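Long-range contacts in peptidase S15/CocE/NonD (Thaumarchaeota archaeon SCGC AB-539-E09, PDB 4PF1), which acts as a serine aminopeptidase of the alpha/beta hydrolase fold, probably cleaving residues from the N termini of peptides: residues A[51-56]-A[98-103]; A[424-429]-A[471-476]. All blocks are in the same frame, centred on the assembly; numbering follows the deposited sequence.

Contact 1: A[51-56]-A[98-103]; sequences ILIPKG and RYIIVY
I51 and V102 face each other as a non-hydrogen-bonded antiparallel pair, and the branched side chains of I51, V102 and I100 make the close-packed part of this contact. I51 CG2, anti to its own N, lies 3.8 Å from I100 CG2 and 3.9 Å from V102 CG2; the V102 side chain runs alongside that of I51, whereas that of I100 crosses it at a slant. Beta-branched residues suit this place because they favour extended backbone and fill the sheet surface with methyl groups. The next pair, L52 and I101, is hydrogen-bonded: L52 N reaches I101 O at 2.8 Å and I101 N returns to L52 O at 3.0 Å. P54 ends the pairing, for it has no N-H to give, and its CG instead rests 3.4 Å from Y99 O.

Beyond it the contact loosens toward solvent. The R98 chain bends at chi3 (75°) and brings NH1 to K55 O at 2.8 Å, a weak bond, bent to 128° at the hydrogen. K55 itself turns away, its NZ held by F30 O. Backbone bonds and buried aliphatic groups thus hold these neighbouring strands inside the mixed hydrolase sheet, with strand 32-40 beyond 46-54, while the arginine adds a modest polar link.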
ATOM      1  N   ILE A  51      -2.507  37.476  11.813  1.00 15.16           N
ATOM      2  CA  ILE A  51      -1.192  38.005  11.452  1.00 15.04           C
ATOM      3  C   ILE A  51      -0.081  37.157  12.101  1.00 18.49           C
ATOM      4  O   ILE A  51      -0.012  37.054  13.330  1.00 18.08           O
ATOM      5  CB  ILE A  51      -1.085  39.508  11.847  1.00 18.66           C
ATOM      6  CG1 ILE A  51      -2.276  40.324  11.283  1.00 19.18           C
ATOM      7  CG2 ILE A  51       0.256  40.108  11.398  1.00 19.84           C
ATOM      8  CD1 ILE A  51      -2.793  41.427  12.211  1.00 26.25           C
ATOM      9  N   LEU A  52       0.777  36.554  11.268  1.00 14.63           N
ATOM     10  CA  LEU A  52       1.884  35.721  11.738  1.00 14.63           C
ATOM     11  C   LEU A  52       3.204  36.462  11.535  1.00 19.19           C
ATOM     12  O   LEU A  52       3.629  36.685  10.399  1.00 18.19           O
ATOM     13  CB  LEU A  52       1.899  34.348  11.027  1.00 14.03           C
ATOM     14  CG  LEU A  52       0.564  33.581  10.976  1.00 18.25           C
ATOM     15  CD1 LEU A  52       0.668  32.385  10.068  1.00 17.92           C
ATOM     16  CD2 LEU A  52       0.107  33.147  12.370  1.00 20.68           C
ATOM     17  N   ILE A  53       3.822  36.891  12.639  1.00 16.92           N
ATOM     18  CA  ILE A  53       5.069  37.643  12.587  1.00 17.44           C
ATOM     19  C   ILE A  53       6.225  36.762  13.065  1.00 22.17           C
ATOM     20  O   ILE A  53       6.199  36.296  14.205  1.00 22.25           O
ATOM     21  CB  ILE A  53       4.986  38.967  13.411  1.00 20.92           C
ATOM     22  CG1 ILE A  53       3.641  39.701  13.189  1.00 21.14           C
ATOM     23  CG2 ILE A  53       6.188  39.876  13.099  1.00 21.85           C
ATOM     24  CD1 ILE A  53       3.186  40.566  14.353  1.00 29.54           C
ATOM     25  N   PRO A  54       7.257  36.527  12.222  1.00 18.94           N
ATOM     26  CA  PRO A  54       8.409  35.733  12.686  1.00 19.05           C
ATOM     27  C   PRO A  54       9.130  36.458  13.823  1.00 23.06           C
ATOM     28  O   PRO A  54       9.258  37.678  13.777  1.00 22.61           O
ATOM     29  CB  PRO A  54       9.292  35.610  11.432  1.00 20.60           C
ATOM     30  CG  PRO A  54       8.419  36.018  10.286  1.00 24.70           C
ATOM     31  CD  PRO A  54       7.451  37.001  10.839  1.00 20.40           C
ATOM     32  N   LYS A  55       9.545  35.727  14.867  1.00 20.37           N
ATOM     33  CA  LYS A  55      10.199  36.350  16.022  1.00 21.00           C
ATOM     34  C   LYS A  55      11.579  36.925  15.663  1.00 26.98           C
ATOM     35  O   LYS A  55      12.363  36.277  14.967  1.00 26.53           O
ATOM     36  CB  LYS A  55      10.315  35.363  17.192  1.00 22.63           C
ATOM     37  CG  LYS A  55       9.022  35.221  17.988  1.00 29.14           C
ATOM     38  CD  LYS A  55       9.291  34.833  19.433  1.00 34.98           C
ATOM     39  CE  LYS A  55       8.033  34.834  20.267  1.00 43.46           C
ATOM     40  NZ  LYS A  55       7.331  33.526  20.221  1.00 47.12           N
ATOM     41  N   GLY A  56      11.830  38.154  16.118  1.00 25.56           N
ATOM     42  CA  GLY A  56      13.093  38.862  15.919  1.00 26.28           C
ATOM     43  C   GLY A  56      13.221  39.637  14.618  1.00 30.79           C
ATOM     44  O   GLY A  56      14.175  40.403  14.449  1.00 31.33           O
ATOM     45  N   ARG A  98      11.137  34.847   5.927  1.00 18.87           N
ATOM     46  CA  ARG A  98      10.698  35.516   7.159  1.00 18.64           C
ATOM     47  C   ARG A  98       9.787  36.733   6.873  1.00 21.05           C
ATOM     48  O   ARG A  98       9.889  37.770   7.537  1.00 20.58           O
ATOM     49  CB  ARG A  98      11.891  35.885   8.066  1.00 19.78           C
ATOM     50  CG  ARG A  98      12.721  34.666   8.473  1.00 29.76           C
ATOM     51  CD  ARG A  98      13.948  35.039   9.277  1.00 38.84           C
ATOM     52  NE  ARG A  98      13.610  35.399  10.653  1.00 48.84           N
ATOM     53  CZ  ARG A  98      13.997  36.524  11.247  1.00 61.43           C
ATOM     54  NH1 ARG A  98      13.645  36.773  12.501  1.00 44.32           N
ATOM     55  NH2 ARG A  98      14.748  37.403  10.595  1.00 51.30           N
ATOM     56  N   TYR A  99       8.851  36.566   5.918  1.00 16.68           N
ATOM     57  CA  TYR A  99       7.809  37.555   5.608  1.00 15.95           C
ATOM     58  C   TYR A  99       6.770  37.520   6.711  1.00 19.21           C
ATOM     59  O   TYR A  99       6.656  36.508   7.411  1.00 18.94           O
ATOM     60  CB  TYR A  99       7.099  37.187   4.278  1.00 16.81           C
ATOM     61  CG  TYR A  99       7.750  37.637   2.985  1.00 17.86           C
ATOM     62  CD1 TYR A  99       9.135  37.707   2.863  1.00 19.87           C
ATOM     63  CD2 TYR A  99       6.985  37.872   1.846  1.00 18.01           C
ATOM     64  CE1 TYR A  99       9.739  38.074   1.661  1.00 19.98           C
ATOM     65  CE2 TYR A  99       7.578  38.224   0.636  1.00 18.95           C
ATOM     66  CZ  TYR A  99       8.955  38.327   0.549  1.00 25.71           C
ATOM     67  OH  TYR A  99       9.541  38.707  -0.633  1.00 28.26           O
ATOM     68  N   ILE A 100       5.947  38.566   6.818  1.00 14.76           N
ATOM     69  CA  ILE A 100       4.800  38.526   7.712  1.00 13.87           C
ATOM     70  C   ILE A 100       3.677  37.870   6.899  1.00 17.58           C
ATOM     71  O   ILE A 100       3.406  38.301   5.776  1.00 16.46           O
ATOM     72  CB  ILE A 100       4.433  39.936   8.267  1.00 16.76           C
ATOM     73  CG1 ILE A 100       5.452  40.382   9.342  1.00 17.01           C
ATOM     74  CG2 ILE A 100       3.002  39.957   8.827  1.00 16.83           C
ATOM     75  CD1 ILE A 100       5.651  41.901   9.453  1.00 21.28           C
ATOM     76  N   ILE A 101       3.108  36.769   7.408  1.00 14.81           N
ATOM     77  CA  ILE A 101       2.057  36.044   6.693  1.00 14.38           C
ATOM     78  C   ILE A 101       0.704  36.371   7.325  1.00 18.21           C
ATOM     79  O   ILE A 101       0.513  36.175   8.530  1.00 18.07           O
ATOM     80  CB  ILE A 101       2.345  34.519   6.635  1.00 16.99           C
ATOM     81  CG1 ILE A 101       3.725  34.252   5.976  1.00 17.08           C
ATOM     82  CG2 ILE A 101       1.220  33.777   5.885  1.00 17.02           C
ATOM     83  CD1 ILE A 101       4.452  33.075   6.494  1.00 22.98           C
ATOM     84  N   VAL A 102      -0.222  36.913   6.513  1.00 14.28           N
ATOM     85  CA  VAL A 102      -1.534  37.346   6.987  1.00 13.99           C
ATOM     86  C   VAL A 102      -2.661  36.616   6.244  1.00 17.10           C
ATOM     87  O   VAL A 102      -2.705  36.629   5.012  1.00 15.99           O
ATOM     88  CB  VAL A 102      -1.698  38.893   6.876  1.00 17.99           C
ATOM     89  CG1 VAL A 102      -3.081  39.337   7.324  1.00 17.87           C
ATOM     90  CG2 VAL A 102      -0.620  39.628   7.669  1.00 18.04           C
ATOM     91  N   TYR A 103      -3.591  36.020   7.009  1.00 13.44           N
ATOM     92  CA  TYR A 103      -4.790  35.367   6.481  1.00 12.69           C
ATOM     93  C   TYR A 103      -6.010  36.028   7.074  1.00 16.06           C
ATOM     94  O   TYR A 103      -6.093  36.191   8.296  1.00 15.68           O
ATOM     95  CB  TYR A 103      -4.787  33.857   6.766  1.00 13.18           C
ATOM     96  CG  TYR A 103      -4.091  33.055   5.692  1.00 14.05           C
ATOM     97  CD1 TYR A 103      -2.703  33.078   5.566  1.00 15.63           C
ATOM     98  CD2 TYR A 103      -4.817  32.293   4.782  1.00 14.29           C
ATOM     99  CE1 TYR A 103      -2.057  32.373   4.555  1.00 15.62           C
ATOM    100  CE2 TYR A 103      -4.180  31.562   3.781  1.00 14.66           C
ATOM    101  CZ  TYR A 103      -2.800  31.611   3.668  1.00 19.42           C
ATOM    102  OH  TYR A 103      -2.164  30.918   2.672  1.00 16.39           O
TER

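Contact 2: A[424-429]-A[471-476]; sequences AFDEYV and LVWATE
D426 OD2 is gripped by two donors, the indole NE1 of W473 across the contact and the guanidinium NE of R612, which forms a salt bridge with it. The bond from W473 NE1 to D426 OD2 measures 3.0 Å and is noticeably bent, 141° at the hydrogen. The oxygen lies almost exactly in the indole plane, at the ring edge, yet the indole approaches from above the carboxylate, 59° out of its plane. An aspartate suits the place: its short chain points at the other strand and its charge answers both donors. The nearby arginine would probably favour the ionised form.

Beside this polar link lies an apolar wedge. L471 enters between D426 and Y428, its CD1 3.8 Å from D426 CB and its CG 3.4 Å from Y428 CD1. The tyrosine ring is brought there by a first torsion of 74°, which sets CG between the backbone N and the carbonyl carbon, and it meets the leucine obliquely. Leucine fits because its two methyls reach both neighbours, while tyrosine offers the hydrocarbon CD1-CE1 side of its ring and still sends its OH to S578 OG. E427, between the two, turns the opposite way to a salt bridge with R609.

No backbone hydrogen bond joins the two strands, whose axes come no closer than 8.5 Å; the bridging is done by side chains, with L471 CD1 also resting on the backbone D426 O. Strand 425-430 pairs with strand 606-625, and strand 471-474 is an outer strand of another antiparallel sheet, paired with strand 571-577. The contact therefore joins two sheets of the C-terminal non-catalytic domain, with W473 also lying against V574, V576 and L414.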
ATOM      1  N   ALA A 424     -20.559  10.897 -45.375  1.00 18.97           N
ATOM      2  CA  ALA A 424     -19.778  10.171 -44.381  1.00 17.82           C
ATOM      3  C   ALA A 424     -19.998  10.757 -42.992  1.00 20.22           C
ATOM      4  O   ALA A 424     -19.990  11.981 -42.815  1.00 19.58           O
ATOM      5  CB  ALA A 424     -18.293  10.209 -44.738  1.00 18.40           C
ATOM      6  N   PHE A 425     -20.217   9.873 -42.017  1.00 15.41           N
ATOM      7  CA  PHE A 425     -20.427  10.219 -40.616  1.00 14.52           C
ATOM      8  C   PHE A 425     -20.247   8.990 -39.743  1.00 18.60           C
ATOM      9  O   PHE A 425     -20.323   7.862 -40.237  1.00 19.04           O
ATOM     10  CB  PHE A 425     -21.837  10.834 -40.387  1.00 16.13           C
ATOM     11  CG  PHE A 425     -23.000  10.017 -40.914  1.00 17.87           C
ATOM     12  CD1 PHE A 425     -23.535   8.971 -40.166  1.00 20.48           C
ATOM     13  CD2 PHE A 425     -23.592  10.324 -42.134  1.00 19.78           C
ATOM     14  CE1 PHE A 425     -24.610   8.219 -40.653  1.00 21.40           C
ATOM     15  CE2 PHE A 425     -24.671   9.577 -42.617  1.00 22.79           C
ATOM     16  CZ  PHE A 425     -25.173   8.531 -41.872  1.00 20.63           C
ATOM     17  N   ASP A 426     -20.036   9.204 -38.449  1.00 14.74           N
ATOM     18  CA  ASP A 426     -19.983   8.135 -37.457  1.00 14.22           C
ATOM     19  C   ASP A 426     -21.205   8.279 -36.569  1.00 18.30           C
ATOM     20  O   ASP A 426     -21.515   9.387 -36.130  1.00 17.66           O
ATOM     21  CB  ASP A 426     -18.678   8.182 -36.655  1.00 15.40           C
ATOM     22  CG  ASP A 426     -17.454   8.011 -37.524  1.00 24.67           C
ATOM     23  OD1 ASP A 426     -17.253   6.892 -38.056  1.00 25.95           O
ATOM     24  OD2 ASP A 426     -16.722   9.002 -37.714  1.00 29.79           O
ATOM     25  N   GLU A 427     -21.940   7.179 -36.365  1.00 15.09           N
ATOM     26  CA  GLU A 427     -23.200   7.203 -35.636  1.00 14.59           C
ATOM     27  C   GLU A 427     -23.145   6.449 -34.308  1.00 18.28           C
ATOM     28  O   GLU A 427     -22.469   5.424 -34.197  1.00 18.59           O
ATOM     29  CB  GLU A 427     -24.301   6.608 -36.521  1.00 16.18           C
ATOM     30  CG  GLU A 427     -25.718   6.890 -36.057  1.00 21.30           C
ATOM     31  CD  GLU A 427     -26.772   6.252 -36.935  1.00 31.54           C
ATOM     32  OE1 GLU A 427     -27.031   5.039 -36.769  1.00 21.75           O
ATOM     33  OE2 GLU A 427     -27.339   6.963 -37.794  1.00 20.49           O
ATOM     34  N   TYR A 428     -23.895   6.951 -33.309  1.00 13.83           N
ATOM     35  CA  TYR A 428     -24.081   6.323 -31.998  1.00 13.23           C
ATOM     36  C   TYR A 428     -25.372   6.821 -31.358  1.00 17.56           C
ATOM     37  O   TYR A 428     -25.877   7.889 -31.723  1.00 17.02           O
ATOM     38  CB  TYR A 428     -22.874   6.547 -31.064  1.00 13.58           C
ATOM     39  CG  TYR A 428     -22.738   7.944 -30.494  1.00 14.59           C
ATOM     40  CD1 TYR A 428     -22.158   8.967 -31.236  1.00 16.32           C
ATOM     41  CD2 TYR A 428     -23.104   8.221 -29.179  1.00 15.10           C
ATOM     42  CE1 TYR A 428     -21.939  10.229 -30.686  1.00 16.38           C
ATOM     43  CE2 TYR A 428     -22.930   9.491 -28.632  1.00 15.85           C
ATOM     44  CZ  TYR A 428     -22.347  10.494 -29.390  1.00 21.33           C
ATOM     45  OH  TYR A 428     -22.165  11.747 -28.859  1.00 19.39           O
ATOM     46  N   VAL A 429     -25.910   6.043 -30.408  1.00 13.70           N
ATOM     47  CA  VAL A 429     -27.126   6.415 -29.698  1.00 12.95           C
ATOM     48  C   VAL A 429     -26.760   6.810 -28.266  1.00 15.75           C
ATOM     49  O   VAL A 429     -26.127   6.030 -27.547  1.00 14.07           O
ATOM     50  CB  VAL A 429     -28.208   5.299 -29.738  1.00 16.71           C
ATOM     51  CG1 VAL A 429     -29.449   5.703 -28.942  1.00 16.39           C
ATOM     52  CG2 VAL A 429     -28.586   4.949 -31.178  1.00 16.70           C
ATOM     53  N   LEU A 471     -17.719   7.724 -29.478  1.00 14.07           N
ATOM     54  CA  LEU A 471     -17.008   7.633 -30.754  1.00 13.87           C
ATOM     55  C   LEU A 471     -15.523   7.768 -30.515  1.00 17.69           C
ATOM     56  O   LEU A 471     -15.112   8.523 -29.633  1.00 17.00           O
ATOM     57  CB  LEU A 471     -17.485   8.688 -31.757  1.00 14.03           C
ATOM     58  CG  LEU A 471     -18.929   8.584 -32.257  1.00 18.46           C
ATOM     59  CD1 LEU A 471     -19.230   9.691 -33.229  1.00 18.52           C
ATOM     60  CD2 LEU A 471     -19.216   7.220 -32.910  1.00 20.34           C
ATOM     61  N   VAL A 472     -14.714   6.999 -31.254  1.00 14.51           N
ATOM     62  CA  VAL A 472     -13.259   6.991 -31.071  1.00 14.64           C
ATOM     63  C   VAL A 472     -12.539   7.111 -32.426  1.00 17.86           C
ATOM     64  O   VAL A 472     -12.933   6.467 -33.401  1.00 17.62           O
ATOM     65  CB  VAL A 472     -12.780   5.716 -30.297  1.00 18.68           C
ATOM     66  CG1 VAL A 472     -11.316   5.833 -29.894  1.00 18.70           C
ATOM     67  CG2 VAL A 472     -13.650   5.437 -29.066  1.00 18.26           C
ATOM     68  N   TRP A 473     -11.481   7.941 -32.469  1.00 13.29           N
ATOM     69  CA  TRP A 473     -10.592   8.126 -33.621  1.00 12.66           C
ATOM     70  C   TRP A 473      -9.161   8.200 -33.115  1.00 17.08           C
ATOM     71  O   TRP A 473      -8.913   8.822 -32.082  1.00 16.40           O
ATOM     72  CB  TRP A 473     -10.938   9.395 -34.421  1.00 11.09           C
ATOM     73  CG  TRP A 473     -12.342   9.443 -34.944  1.00 11.64           C
ATOM     74  CD1 TRP A 473     -12.802   8.926 -36.120  1.00 14.85           C
ATOM     75  CD2 TRP A 473     -13.460  10.084 -34.320  1.00 10.99           C
ATOM     76  NE1 TRP A 473     -14.142   9.205 -36.267  1.00 14.28           N
ATOM     77  CE2 TRP A 473     -14.573   9.916 -35.175  1.00 15.15           C
ATOM     78  CE3 TRP A 473     -13.627  10.814 -33.129  1.00 11.49           C
ATOM     79  CZ2 TRP A 473     -15.838  10.432 -34.868  1.00 14.01           C
ATOM     80  CZ3 TRP A 473     -14.878  11.325 -32.828  1.00 12.63           C
ATOM     81  CH2 TRP A 473     -15.960  11.150 -33.701  1.00 13.53           C
ATOM     82  N   ALA A 474      -8.223   7.563 -33.821  1.00 14.29           N
ATOM     83  CA  ALA A 474      -6.822   7.564 -33.412  1.00 14.33           C
ATOM     84  C   ALA A 474      -5.891   7.514 -34.607  1.00 19.05           C
ATOM     85  O   ALA A 474      -6.205   6.873 -35.611  1.00 19.08           O
ATOM     86  CB  ALA A 474      -6.540   6.382 -32.489  1.00 14.79           C
ATOM     87  N   THR A 475      -4.737   8.186 -34.495  1.00 16.12           N
ATOM     88  CA  THR A 475      -3.694   8.160 -35.525  1.00 16.59           C
ATOM     89  C   THR A 475      -2.960   6.822 -35.434  1.00 21.39           C
ATOM     90  O   THR A 475      -3.150   6.090 -34.463  1.00 20.01           O
ATOM     91  CB  THR A 475      -2.695   9.334 -35.323  1.00 21.78           C
ATOM     92  OG1 THR A 475      -1.894   9.079 -34.165  1.00 19.44           O
ATOM     93  CG2 THR A 475      -3.376  10.692 -35.202  1.00 20.13           C
ATOM     94  N   GLU A 476      -2.088   6.519 -36.405  1.00 20.24           N
ATOM     95  CA  GLU A 476      -1.233   5.335 -36.309  1.00 20.77           C
ATOM     96  C   GLU A 476      -0.078   5.684 -35.341  1.00 24.64           C
ATOM     97  O   GLU A 476       0.114   6.877 -35.073  1.00 23.95           O
ATOM     98  CB  GLU A 476      -0.714   4.915 -37.702  1.00 22.92           C
ATOM     99  CG  GLU A 476      -1.731   4.146 -38.543  1.00 35.35           C
ATOM    100  CD  GLU A 476      -2.319   2.893 -37.913  1.00 61.23           C
ATOM    101  OE1 GLU A 476      -1.540   2.041 -37.428  1.00 62.49           O
ATOM    102  OE2 GLU A 476      -3.564   2.754 -37.926  1.00 55.44           O
TER

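How the contacts relate
From the N terminus, the chain first closes contact 1: after strand 46-54 it runs through strand 60-67 and three short helices before strand 100-105 returns beside its starting point. This ties neighbouring strands within the large mixed sheet of the S15 family's hydrolase region. The chain completes that sheet before contact 2 opens at 424-429 and closes at 471-476, across a mostly irregular excursion, linking two separate sheets of the C-terminal domain. Both closures leave 41 residues between their segments, and they follow in series, neither nesting nor crossing. The centres of contact 1 and contact 2 lie about 57 Å apart, on opposite sides of the chain's centre, and the two do not touch.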